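Local coordinates for protein putative glycyl-glycine endopeptidase lytM (Ruminococcus gnavus, PDB 3NYY) that is probably a metalloendopeptidase of the M23 peptidase family, joining a helical N-terminal region to a beta-rich peptidase domain, at residues R39-A47 against F64-R72; I87-P95 against V232-Y240. One frame throughout, in Å; residues are numbered along the deposited sequence.

Interaction 1 (R39-A47 against F64-R72); sequences RDVGLYWMA and FQKLYRQWR. With SO4 (sulfate ion), chain F.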
loop_
_atom_site.group_PDB
_atom_site.type_symbol
_atom_site.label_atom_id
_atom_site.label_comp_id
_atom_site.label_asym_id
_atom_site.label_seq_id
_atom_site.Cartn_x
_atom_site.Cartn_y
_atom_site.Cartn_z
ATOM N N ARG A 39 -18.472 -17.782 -8.981
ATOM C CA ARG A 39 -18.673 -19.214 -8.808
ATOM C C ARG A 39 -17.356 -19.930 -8.585
ATOM O O ARG A 39 -17.264 -20.770 -7.685
ATOM C CB ARG A 39 -19.358 -19.835 -10.023
ATOM C CG ARG A 39 -19.796 -21.255 -9.794
ATOM C CD ARG A 39 -20.109 -21.962 -11.115
ATOM N NE ARG A 39 -18.855 -22.281 -11.818
ATOM C CZ ARG A 39 -18.745 -23.138 -12.851
ATOM N NH1 ARG A 39 -19.813 -23.754 -13.320
ATOM N NH2 ARG A 39 -17.547 -23.394 -13.368
ATOM N N ASP A 40 -16.379 -19.669 -9.451
ATOM C CA ASP A 40 -15.124 -20.416 -9.436
ATOM C C ASP A 40 -14.274 -20.113 -8.210
ATOM O O ASP A 40 -13.735 -21.034 -7.599
ATOM C CB ASP A 40 -14.361 -20.218 -10.736
ATOM C CG ASP A 40 -15.069 -20.848 -11.930
ATOM O OD1 ASP A 40 -16.067 -21.589 -11.744
ATOM O OD2 ASP A 40 -14.607 -20.585 -13.066
ATOM N N VAL A 41 -14.241 -18.856 -7.778
ATOM C CA VAL A 41 -13.521 -18.530 -6.534
ATOM C C VAL A 41 -14.230 -19.161 -5.319
ATOM O O VAL A 41 -13.599 -19.686 -4.391
ATOM C CB VAL A 41 -13.263 -17.002 -6.351
ATOM C CG1 VAL A 41 -14.543 -16.234 -5.857
ATOM C CG2 VAL A 41 -12.026 -16.809 -5.488
ATOM N N GLY A 42 -15.551 -19.180 -5.348
ATOM C CA GLY A 42 -16.339 -19.829 -4.317
ATOM C C GLY A 42 -16.041 -21.319 -4.227
ATOM O O GLY A 42 -15.896 -21.853 -3.137
ATOM N N LEU A 43 -15.943 -21.957 -5.392
ATOM C CA LEU A 43 -15.594 -23.389 -5.453
ATOM C C LEU A 43 -14.177 -23.664 -4.975
ATOM O O LEU A 43 -13.919 -24.648 -4.294
ATOM C CB LEU A 43 -15.822 -23.924 -6.865
ATOM C CG LEU A 43 -17.308 -24.000 -7.247
ATOM C CD1 LEU A 43 -17.463 -24.190 -8.781
ATOM C CD2 LEU A 43 -18.055 -25.080 -6.488
ATOM N N TYR A 44 -13.263 -22.798 -5.349
ATOM C CA TYR A 44 -11.894 -22.853 -4.914
ATOM C C TYR A 44 -11.792 -22.784 -3.407
ATOM O O TYR A 44 -11.071 -23.609 -2.800
ATOM C CB TYR A 44 -11.129 -21.723 -5.581
ATOM C CG TYR A 44 -9.743 -21.533 -5.085
ATOM C CD1 TYR A 44 -8.727 -22.398 -5.483
ATOM C CD2 TYR A 44 -9.418 -20.475 -4.246
ATOM C CE1 TYR A 44 -7.420 -22.222 -5.050
ATOM C CE2 TYR A 44 -8.096 -20.296 -3.804
ATOM C CZ TYR A 44 -7.110 -21.180 -4.216
ATOM O OH TYR A 44 -5.834 -21.020 -3.774
ATOM N N TRP A 45 -12.542 -21.859 -2.792
ATOM C CA TRP A 45 -12.537 -21.769 -1.323
ATOM C C TRP A 45 -13.118 -22.993 -0.648
ATOM O O TRP A 45 -12.625 -23.432 0.400
ATOM C CB TRP A 45 -13.213 -20.510 -0.835
ATOM C CG TRP A 45 -12.449 -19.239 -1.183
ATOM C CD1 TRP A 45 -11.069 -19.082 -1.231
ATOM C CD2 TRP A 45 -13.015 -17.962 -1.528
ATOM N NE1 TRP A 45 -10.765 -17.791 -1.589
ATOM C CE2 TRP A 45 -11.931 -17.084 -1.777
ATOM C CE3 TRP A 45 -14.326 -17.486 -1.661
ATOM C CZ2 TRP A 45 -12.119 -15.737 -2.142
ATOM C CZ3 TRP A 45 -14.534 -16.157 -2.040
ATOM C CH2 TRP A 45 -13.432 -15.301 -2.290
HETATM N N MSE A 46 -14.205 -23.541 -1.201
HETATM C CA MSE A 46 -14.769 -24.748 -0.632
HETATM C C MSE A 46 -13.827 -25.928 -0.727
HETATM O O MSE A 46 -13.645 -26.653 0.256
HETATM C CB MSE A 46 -16.118 -25.086 -1.313
HETATM C CG MSE A 46 -17.274 -24.210 -0.862
HETATM SE SE MSE A 46 -17.722 -24.387 0.990
HETATM C CE MSE A 46 -17.257 -22.783 1.697
ATOM N N ALA A 47 -13.193 -26.098 -1.875
ATOM C CA ALA A 47 -12.344 -27.255 -2.111
ATOM C C ALA A 47 -11.043 -27.163 -1.302
ATOM O O ALA A 47 -10.472 -28.206 -0.996
ATOM C CB ALA A 47 -12.031 -27.391 -3.601
ATOM N N PHE A 64 -13.373 -26.986 -12.399
ATOM C CA PHE A 64 -14.402 -26.190 -11.722
ATOM C C PHE A 64 -15.794 -26.638 -12.052
ATOM O O PHE A 64 -16.653 -26.643 -11.180
ATOM C CB PHE A 64 -14.224 -24.687 -11.971
ATOM C CG PHE A 64 -13.092 -24.110 -11.170
ATOM C CD1 PHE A 64 -13.168 -24.069 -9.756
ATOM C CD2 PHE A 64 -11.919 -23.727 -11.770
ATOM C CE1 PHE A 64 -12.076 -23.598 -9.022
ATOM C CE2 PHE A 64 -10.867 -23.251 -11.021
ATOM C CZ PHE A 64 -10.965 -23.182 -9.653
ATOM N N GLN A 65 -16.029 -27.082 -13.283
ATOM C CA GLN A 65 -17.347 -27.602 -13.602
ATOM C C GLN A 65 -17.688 -28.860 -12.793
ATOM O O GLN A 65 -18.831 -29.055 -12.354
ATOM C CB GLN A 65 -17.490 -27.857 -15.115
ATOM C CG GLN A 65 -18.925 -28.110 -15.539
ATOM C CD GLN A 65 -19.821 -26.868 -15.394
ATOM O OE1 GLN A 65 -19.343 -25.725 -15.422
ATOM N NE2 GLN A 65 -21.128 -27.095 -15.273
ATOM N N LYS A 66 -16.691 -29.722 -12.613
ATOM C CA LYS A 66 -16.811 -30.897 -11.767
ATOM C C LYS A 66 -17.164 -30.526 -10.312
ATOM O O LYS A 66 -18.090 -31.083 -9.725
ATOM C CB LYS A 66 -15.500 -31.689 -11.836
ATOM C CG LYS A 66 -15.501 -33.026 -11.123
ATOM C CD LYS A 66 -14.106 -33.654 -11.235
ATOM C CE LYS A 66 -14.002 -35.018 -10.572
ATOM N NZ LYS A 66 -14.466 -36.085 -11.500
ATOM N N LEU A 67 -16.419 -29.572 -9.753
ATOM C CA LEU A 67 -16.701 -29.065 -8.397
ATOM C C LEU A 67 -18.066 -28.465 -8.323
ATOM O O LEU A 67 -18.764 -28.659 -7.350
ATOM C CB LEU A 67 -15.666 -28.042 -7.964
ATOM C CG LEU A 67 -14.298 -28.612 -7.610
ATOM C CD1 LEU A 67 -13.211 -27.532 -7.435
ATOM C CD2 LEU A 67 -14.416 -29.540 -6.381
ATOM N N TYR A 68 -18.455 -27.682 -9.329
ATOM C CA TYR A 68 -19.793 -27.111 -9.339
ATOM C C TYR A 68 -20.908 -28.176 -9.240
ATOM O O TYR A 68 -21.852 -28.054 -8.441
ATOM C CB TYR A 68 -19.998 -26.261 -10.600
ATOM C CG TYR A 68 -21.433 -25.835 -10.807
ATOM C CD1 TYR A 68 -22.087 -24.961 -9.909
ATOM C CD2 TYR A 68 -22.160 -26.325 -11.888
ATOM C CE1 TYR A 68 -23.447 -24.592 -10.111
ATOM C CE2 TYR A 68 -23.514 -25.969 -12.088
ATOM C CZ TYR A 68 -24.139 -25.095 -11.194
ATOM O OH TYR A 68 -25.458 -24.777 -11.460
ATOM N N ARG A 69 -20.788 -29.229 -10.027
ATOM C CA ARG A 69 -21.844 -30.262 -10.037
ATOM C C ARG A 69 -21.980 -30.980 -8.684
ATOM O O ARG A 69 -23.061 -31.431 -8.322
ATOM C CB ARG A 69 -21.652 -31.222 -11.198
ATOM C CG ARG A 69 -21.974 -30.545 -12.563
ATOM C CD ARG A 69 -23.412 -29.946 -12.667
ATOM N NE ARG A 69 -24.508 -30.938 -12.701
ATOM C CZ ARG A 69 -24.852 -31.672 -13.772
ATOM N NH1 ARG A 69 -24.200 -31.564 -14.933
ATOM N NH2 ARG A 69 -25.860 -32.539 -13.684
ATOM N N GLN A 70 -20.889 -31.018 -7.929
ATOM C CA GLN A 70 -20.937 -31.531 -6.566
ATOM C C GLN A 70 -21.529 -30.503 -5.575
ATOM O O GLN A 70 -22.588 -30.715 -4.973
ATOM C CB GLN A 70 -19.518 -31.904 -6.154
ATOM C CG GLN A 70 -18.902 -33.011 -7.058
ATOM C CD GLN A 70 -17.420 -33.310 -6.746
ATOM O OE1 GLN A 70 -16.594 -33.476 -7.652
ATOM N NE2 GLN A 70 -17.096 -33.394 -5.478
ATOM N N TRP A 71 -20.864 -29.347 -5.466
ATOM C CA TRP A 71 -21.180 -28.369 -4.419
ATOM C C TRP A 71 -22.561 -27.747 -4.524
ATOM O O TRP A 71 -23.130 -27.347 -3.515
ATOM C CB TRP A 71 -20.083 -27.276 -4.327
ATOM C CG TRP A 71 -18.872 -27.775 -3.632
ATOM C CD1 TRP A 71 -17.792 -28.320 -4.198
ATOM C CD2 TRP A 71 -18.659 -27.821 -2.213
ATOM N NE1 TRP A 71 -16.886 -28.703 -3.242
ATOM C CE2 TRP A 71 -17.398 -28.401 -2.012
ATOM C CE3 TRP A 71 -19.420 -27.458 -1.111
ATOM C CZ2 TRP A 71 -16.874 -28.628 -0.758
ATOM C CZ3 TRP A 71 -18.887 -27.662 0.142
ATOM C CH2 TRP A 71 -17.621 -28.236 0.303
ATOM N N ARG A 72 -23.131 -27.698 -5.729
ATOM C CA ARG A 72 -24.438 -27.078 -5.924
ATOM C C ARG A 72 -25.549 -27.838 -5.193
ATOM O O ARG A 72 -26.620 -27.312 -4.953
ATOM C CB ARG A 72 -24.753 -26.950 -7.419
ATOM C CG ARG A 72 -25.099 -28.227 -8.132
ATOM C CD ARG A 72 -25.419 -27.872 -9.581
ATOM N NE ARG A 72 -26.126 -28.932 -10.292
ATOM C CZ ARG A 72 -26.816 -28.737 -11.414
ATOM N NH1 ARG A 72 -26.890 -27.524 -11.956
ATOM N NH2 ARG A 72 -27.438 -29.749 -11.988
HETATM S S SO4 F . -25.894 -21.731 -9.443
HETATM O O1 SO4 F . -24.511 -21.388 -9.092
HETATM O O2 SO4 F . -26.765 -20.608 -9.113
HETATM O O3 SO4 F . -25.949 -22.031 -10.860
HETATM O O4 SO4 F . -26.219 -22.892 -8.611
#
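L43 packs on F64, L67, Y68 and W71 where helix 39-47 meets helix 64-71, their axes 9.8 Å apart at closest and crossing at 74°. Nearest CA atoms pair D40 with F64 and L43 with L67. L43 is a knob in the hole of those four: its CD1 reaches Y68 CB at 3.7 Å, while CD2 slides against W71 CB. Selenomethionine M46 sets CB over the centre of the six-membered ring of W71, and its chain, bent at chi2 and chi3, brings SE to 3.6 Å from W71 CZ3, a Met-aromatic contact. D40 CB lies over one face of F64, its carboxylate stacked 16° from the ring plane. R39 CG lies opposite the backbone N (chi1 -170°), sending the guanidinium past Y68, whose OH bonds sulfate O3 weakly, to Q65, where NH1 donates to OE1 at 2.9 Å in a nearly straight bond, although from above the amide plane. NE and NH2 both bond D40 OD1, side-on, in a salt bridge, while Y30 holds OD2. Replacing R39 with an alanine would probably leave Q65 OE1 without this donor and D40 OD1 without its cationic mate. A single knob-in-hole thus marks this steep helix crossing in the LytM N-terminal region.

Interaction 2 (I87-P95 against V232-Y240); sequences IWNDVKYFP and VNPYPVLRY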
loop_
_atom_site.group_PDB
_atom_site.type_symbol
_atom_site.label_atom_id
_atom_site.label_comp_id
_atom_site.label_asym_id
_atom_site.label_seq_id
_atom_site.Cartn_x
_atom_site.Cartn_y
_atom_site.Cartn_z
ATOM N N ILE A 87 -19.596 -9.969 -5.070
ATOM C CA ILE A 87 -18.292 -9.317 -5.037
ATOM C C ILE A 87 -17.639 -9.278 -6.423
ATOM O O ILE A 87 -17.074 -8.264 -6.817
ATOM C CB ILE A 87 -17.350 -9.992 -4.040
ATOM C CG1 ILE A 87 -17.919 -9.871 -2.635
ATOM C CG2 ILE A 87 -15.884 -9.419 -4.027
ATOM C CD1 ILE A 87 -17.225 -10.819 -1.669
ATOM N N TRP A 88 -17.702 -10.408 -7.127
ATOM C CA TRP A 88 -16.841 -10.659 -8.300
ATOM C C TRP A 88 -17.532 -10.409 -9.629
ATOM O O TRP A 88 -16.881 -9.913 -10.542
ATOM C CB TRP A 88 -16.266 -12.092 -8.293
ATOM C CG TRP A 88 -15.253 -12.267 -7.231
ATOM C CD1 TRP A 88 -15.507 -12.483 -5.920
ATOM C CD2 TRP A 88 -13.832 -12.170 -7.377
ATOM N NE1 TRP A 88 -14.294 -12.534 -5.214
ATOM C CE2 TRP A 88 -13.268 -12.354 -6.095
ATOM C CE3 TRP A 88 -12.981 -11.941 -8.452
ATOM C CZ2 TRP A 88 -11.902 -12.312 -5.873
ATOM C CZ3 TRP A 88 -11.586 -11.965 -8.229
ATOM C CH2 TRP A 88 -11.067 -12.122 -6.952
ATOM N N ASN A 89 -18.816 -10.735 -9.767
ATOM C CA ASN A 89 -19.408 -10.852 -11.102
ATOM C C ASN A 89 -19.881 -9.566 -11.770
ATOM O O ASN A 89 -20.095 -9.550 -13.005
ATOM C CB ASN A 89 -20.529 -11.891 -11.106
ATOM C CG ASN A 89 -20.008 -13.311 -11.091
ATOM O OD1 ASN A 89 -18.956 -13.592 -10.517
ATOM N ND2 ASN A 89 -20.733 -14.208 -11.751
ATOM N N ASP A 90 -20.088 -8.512 -10.976
ATOM C CA ASP A 90 -20.565 -7.233 -11.494
ATOM C C ASP A 90 -19.443 -6.272 -11.881
ATOM O O ASP A 90 -19.733 -5.228 -12.495
ATOM C CB ASP A 90 -21.523 -6.506 -10.527
ATOM C CG ASP A 90 -22.805 -7.274 -10.242
ATOM O OD1 ASP A 90 -23.180 -8.209 -11.009
ATOM O OD2 ASP A 90 -23.450 -6.930 -9.223
ATOM N N VAL A 91 -18.197 -6.580 -11.540
ATOM C CA VAL A 91 -17.075 -5.686 -11.797
ATOM C C VAL A 91 -16.659 -5.792 -13.240
ATOM O O VAL A 91 -16.113 -6.831 -13.677
ATOM C CB VAL A 91 -15.911 -6.001 -10.841
ATOM C CG1 VAL A 91 -14.633 -5.207 -11.186
ATOM C CG2 VAL A 91 -16.389 -5.669 -9.349
ATOM N N LYS A 92 -16.877 -4.700 -13.961
ATOM C CA LYS A 92 -16.465 -4.546 -15.370
ATOM C C LYS A 92 -15.169 -3.733 -15.504
ATOM O O LYS A 92 -14.362 -4.014 -16.374
ATOM C CB LYS A 92 -17.585 -3.803 -16.141
ATOM C CG LYS A 92 -17.297 -3.626 -17.612
ATOM C CD LYS A 92 -18.496 -3.149 -18.429
ATOM C CE LYS A 92 -18.074 -3.077 -19.895
ATOM N NZ LYS A 92 -19.123 -2.333 -20.664
ATOM N N TYR A 93 -14.951 -2.771 -14.603
ATOM C CA TYR A 93 -13.803 -1.878 -14.667
ATOM C C TYR A 93 -13.143 -1.640 -13.301
ATOM O O TYR A 93 -13.806 -1.670 -12.253
ATOM C CB TYR A 93 -14.239 -0.524 -15.214
ATOM C CG TYR A 93 -14.644 -0.470 -16.642
ATOM C CD1 TYR A 93 -13.713 -0.694 -17.655
ATOM C CD2 TYR A 93 -15.953 -0.124 -17.006
ATOM C CE1 TYR A 93 -14.075 -0.610 -18.981
ATOM C CE2 TYR A 93 -16.315 -0.015 -18.322
ATOM C CZ TYR A 93 -15.386 -0.268 -19.313
ATOM O OH TYR A 93 -15.717 -0.131 -20.665
ATOM N N PHE A 94 -11.826 -1.447 -13.348
ATOM C CA PHE A 94 -11.073 -0.860 -12.246
ATOM C C PHE A 94 -11.654 0.565 -12.029
ATOM O O PHE A 94 -12.152 1.182 -12.968
ATOM C CB PHE A 94 -9.616 -0.780 -12.703
ATOM C CG PHE A 94 -8.638 -0.502 -11.589
ATOM C CD1 PHE A 94 -8.283 -1.500 -10.696
ATOM C CD2 PHE A 94 -8.034 0.744 -11.480
ATOM C CE1 PHE A 94 -7.409 -1.254 -9.685
ATOM C CE2 PHE A 94 -7.126 1.017 -10.449
ATOM C CZ PHE A 94 -6.838 0.028 -9.545
ATOM N N PRO A 95 -11.616 1.107 -10.794
ATOM C CA PRO A 95 -12.250 2.399 -10.540
ATOM C C PRO A 95 -11.511 3.646 -11.048
ATOM O O PRO A 95 -12.101 4.725 -11.059
ATOM C CB PRO A 95 -12.342 2.419 -9.019
ATOM C CG PRO A 95 -11.192 1.583 -8.576
ATOM C CD PRO A 95 -11.193 0.460 -9.554
ATOM N N VAL A 232 -15.914 -6.450 3.130
ATOM C CA VAL A 232 -15.065 -7.543 2.616
ATOM C C VAL A 232 -13.892 -6.945 1.870
ATOM O O VAL A 232 -13.970 -5.808 1.397
ATOM C CB VAL A 232 -15.872 -8.520 1.700
ATOM C CG1 VAL A 232 -17.083 -9.047 2.452
ATOM C CG2 VAL A 232 -16.278 -7.845 0.405
ATOM N N ASN A 233 -12.816 -7.705 1.759
ATOM C CA ASN A 233 -11.587 -7.210 1.144
ATOM C C ASN A 233 -11.749 -6.954 -0.347
ATOM O O ASN A 233 -11.934 -7.916 -1.111
ATOM C CB ASN A 233 -10.467 -8.219 1.398
ATOM C CG ASN A 233 -9.087 -7.695 1.068
ATOM O OD1 ASN A 233 -8.904 -6.494 0.751
ATOM N ND2 ASN A 233 -8.058 -8.592 1.222
ATOM N N PRO A 234 -11.584 -5.678 -0.798
ATOM C CA PRO A 234 -11.683 -5.460 -2.238
ATOM C C PRO A 234 -10.401 -5.760 -2.998
ATOM O O PRO A 234 -10.412 -5.732 -4.219
ATOM C CB PRO A 234 -11.939 -3.943 -2.341
ATOM C CG PRO A 234 -12.368 -3.523 -0.987
ATOM C CD PRO A 234 -11.590 -4.403 -0.054
ATOM N N TYR A 235 -9.297 -6.011 -2.306
ATOM C CA TYR A 235 -8.032 -6.101 -2.993
ATOM C C TYR A 235 -8.016 -7.150 -4.125
ATOM O O TYR A 235 -7.632 -6.832 -5.259
ATOM C CB TYR A 235 -6.872 -6.328 -1.992
ATOM C CG TYR A 235 -5.533 -6.515 -2.661
ATOM C CD1 TYR A 235 -4.791 -5.393 -3.020
ATOM C CD2 TYR A 235 -5.020 -7.788 -2.970
ATOM C CE1 TYR A 235 -3.564 -5.509 -3.637
ATOM C CE2 TYR A 235 -3.746 -7.882 -3.613
ATOM C CZ TYR A 235 -3.069 -6.721 -3.951
ATOM O OH TYR A 235 -1.809 -6.725 -4.594
ATOM N N PRO A 236 -8.459 -8.397 -3.851
ATOM C CA PRO A 236 -8.350 -9.375 -4.957
ATOM C C PRO A 236 -9.206 -9.075 -6.196
ATOM O O PRO A 236 -8.725 -9.254 -7.346
ATOM C CB PRO A 236 -8.699 -10.716 -4.265
ATOM C CG PRO A 236 -8.296 -10.460 -2.787
ATOM C CD PRO A 236 -8.757 -9.047 -2.566
ATOM N N VAL A 237 -10.420 -8.572 -5.991
ATOM C CA VAL A 237 -11.258 -8.159 -7.144
ATOM C C VAL A 237 -10.665 -6.946 -7.868
ATOM O O VAL A 237 -10.698 -6.861 -9.081
ATOM C CB VAL A 237 -12.723 -8.031 -6.779
ATOM C CG1 VAL A 237 -13.039 -6.765 -5.966
ATOM C CG2 VAL A 237 -13.658 -8.084 -8.060
ATOM N N LEU A 238 -9.979 -6.063 -7.127
ATOM C CA LEU A 238 -9.289 -4.949 -7.766
ATOM C C LEU A 238 -8.161 -5.464 -8.629
ATOM O O LEU A 238 -7.990 -4.976 -9.743
ATOM C CB LEU A 238 -8.747 -3.942 -6.755
ATOM C CG LEU A 238 -9.774 -3.008 -6.148
ATOM C CD1 LEU A 238 -9.262 -2.306 -4.893
ATOM C CD2 LEU A 238 -10.281 -1.924 -7.207
ATOM N N ARG A 239 -7.382 -6.439 -8.117
ATOM C CA ARG A 239 -6.297 -7.040 -8.904
ATOM C C ARG A 239 -6.824 -7.694 -10.149
ATOM O O ARG A 239 -6.226 -7.590 -11.221
ATOM C CB ARG A 239 -5.518 -8.066 -8.087
ATOM C CG ARG A 239 -4.702 -7.463 -6.980
ATOM C CD ARG A 239 -3.614 -6.556 -7.469
ATOM N NE ARG A 239 -2.794 -7.102 -8.547
ATOM C CZ ARG A 239 -1.675 -7.795 -8.389
ATOM N NH1 ARG A 239 -1.203 -8.096 -7.172
ATOM N NH2 ARG A 239 -0.999 -8.175 -9.474
ATOM N N TYR A 240 -7.984 -8.341 -10.025
ATOM C CA TYR A 240 -8.658 -8.981 -11.163
ATOM C C TYR A 240 -9.078 -7.972 -12.231
ATOM O O TYR A 240 -8.967 -8.261 -13.433
ATOM C CB TYR A 240 -9.850 -9.799 -10.642
ATOM C CG TYR A 240 -11.000 -10.059 -11.572
ATOM C CD1 TYR A 240 -11.014 -11.182 -12.385
ATOM C CD2 TYR A 240 -12.092 -9.216 -11.588
ATOM C CE1 TYR A 240 -12.096 -11.436 -13.212
ATOM C CE2 TYR A 240 -13.167 -9.429 -12.418
ATOM C CZ TYR A 240 -13.159 -10.559 -13.227
ATOM O OH TYR A 240 -14.236 -10.783 -14.049
HETATM O O HOH W 1 -16.523 -9.537 -13.179
#
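W88, on helix 77-88, packs on V237 and Y240 of helix 235-240, so that the helical N-terminal region meets a short helix following the antiparallel sheet of the M23 peptidase fold. From CB, its CG is turned opposite the carbonyl carbon (chi1 -71°), which sets the indole against V237. CD2 and CE3 pass V237 CG2, the latter at 3.9 Å; V237 CB stands over the six-membered ring, 4° off its normal. CZ3 then meets Y240 CB at 3.7 Å, and CH2, at the far end, reaches P236 C at 3.6 Å. NE1 is turned to Q21 OE1, which accepts its hydrogen. The indole edge points at the face of Y240 in a T-shaped pair, planes 67° apart. Beside it, I87 CD1 and V232 CG2 meet tip to tip, as do V91 CG2 and V237 CG2. Farther along, L238 CD2 touches both F94 CE1 and P95 CD, the proline contact being tight at 3.5 Å, while L238 O sits at the edge of the F94 ring. One water ties the segments together, donating to W88 O and V91 O and accepting the hydroxyl proton of Y240 OH at 2.7 Å.

Interaction 1 closes before interaction 2 opens, and their centres lie about 19 Å apart. Helix 77-88 follows helix 61-71 in the chain and, after a short connection, carries the chain from the first contact to the second. The two meet directly: V41 CG1 and W45 CH2, on helix 37-48, pack against W88 NE1 at 3.8 and 4.1 Å. Interaction 1 is local, 16 residues between its segments, and lies about 21 Å from the chain centre; 136 residues separate the segments of interaction 2, which lies about 4 Å from it. Helix 37-48 thus takes part in interaction 1 and touches W88 of interaction 2; it is interaction 2 that joins the helical region to the peptidase fold.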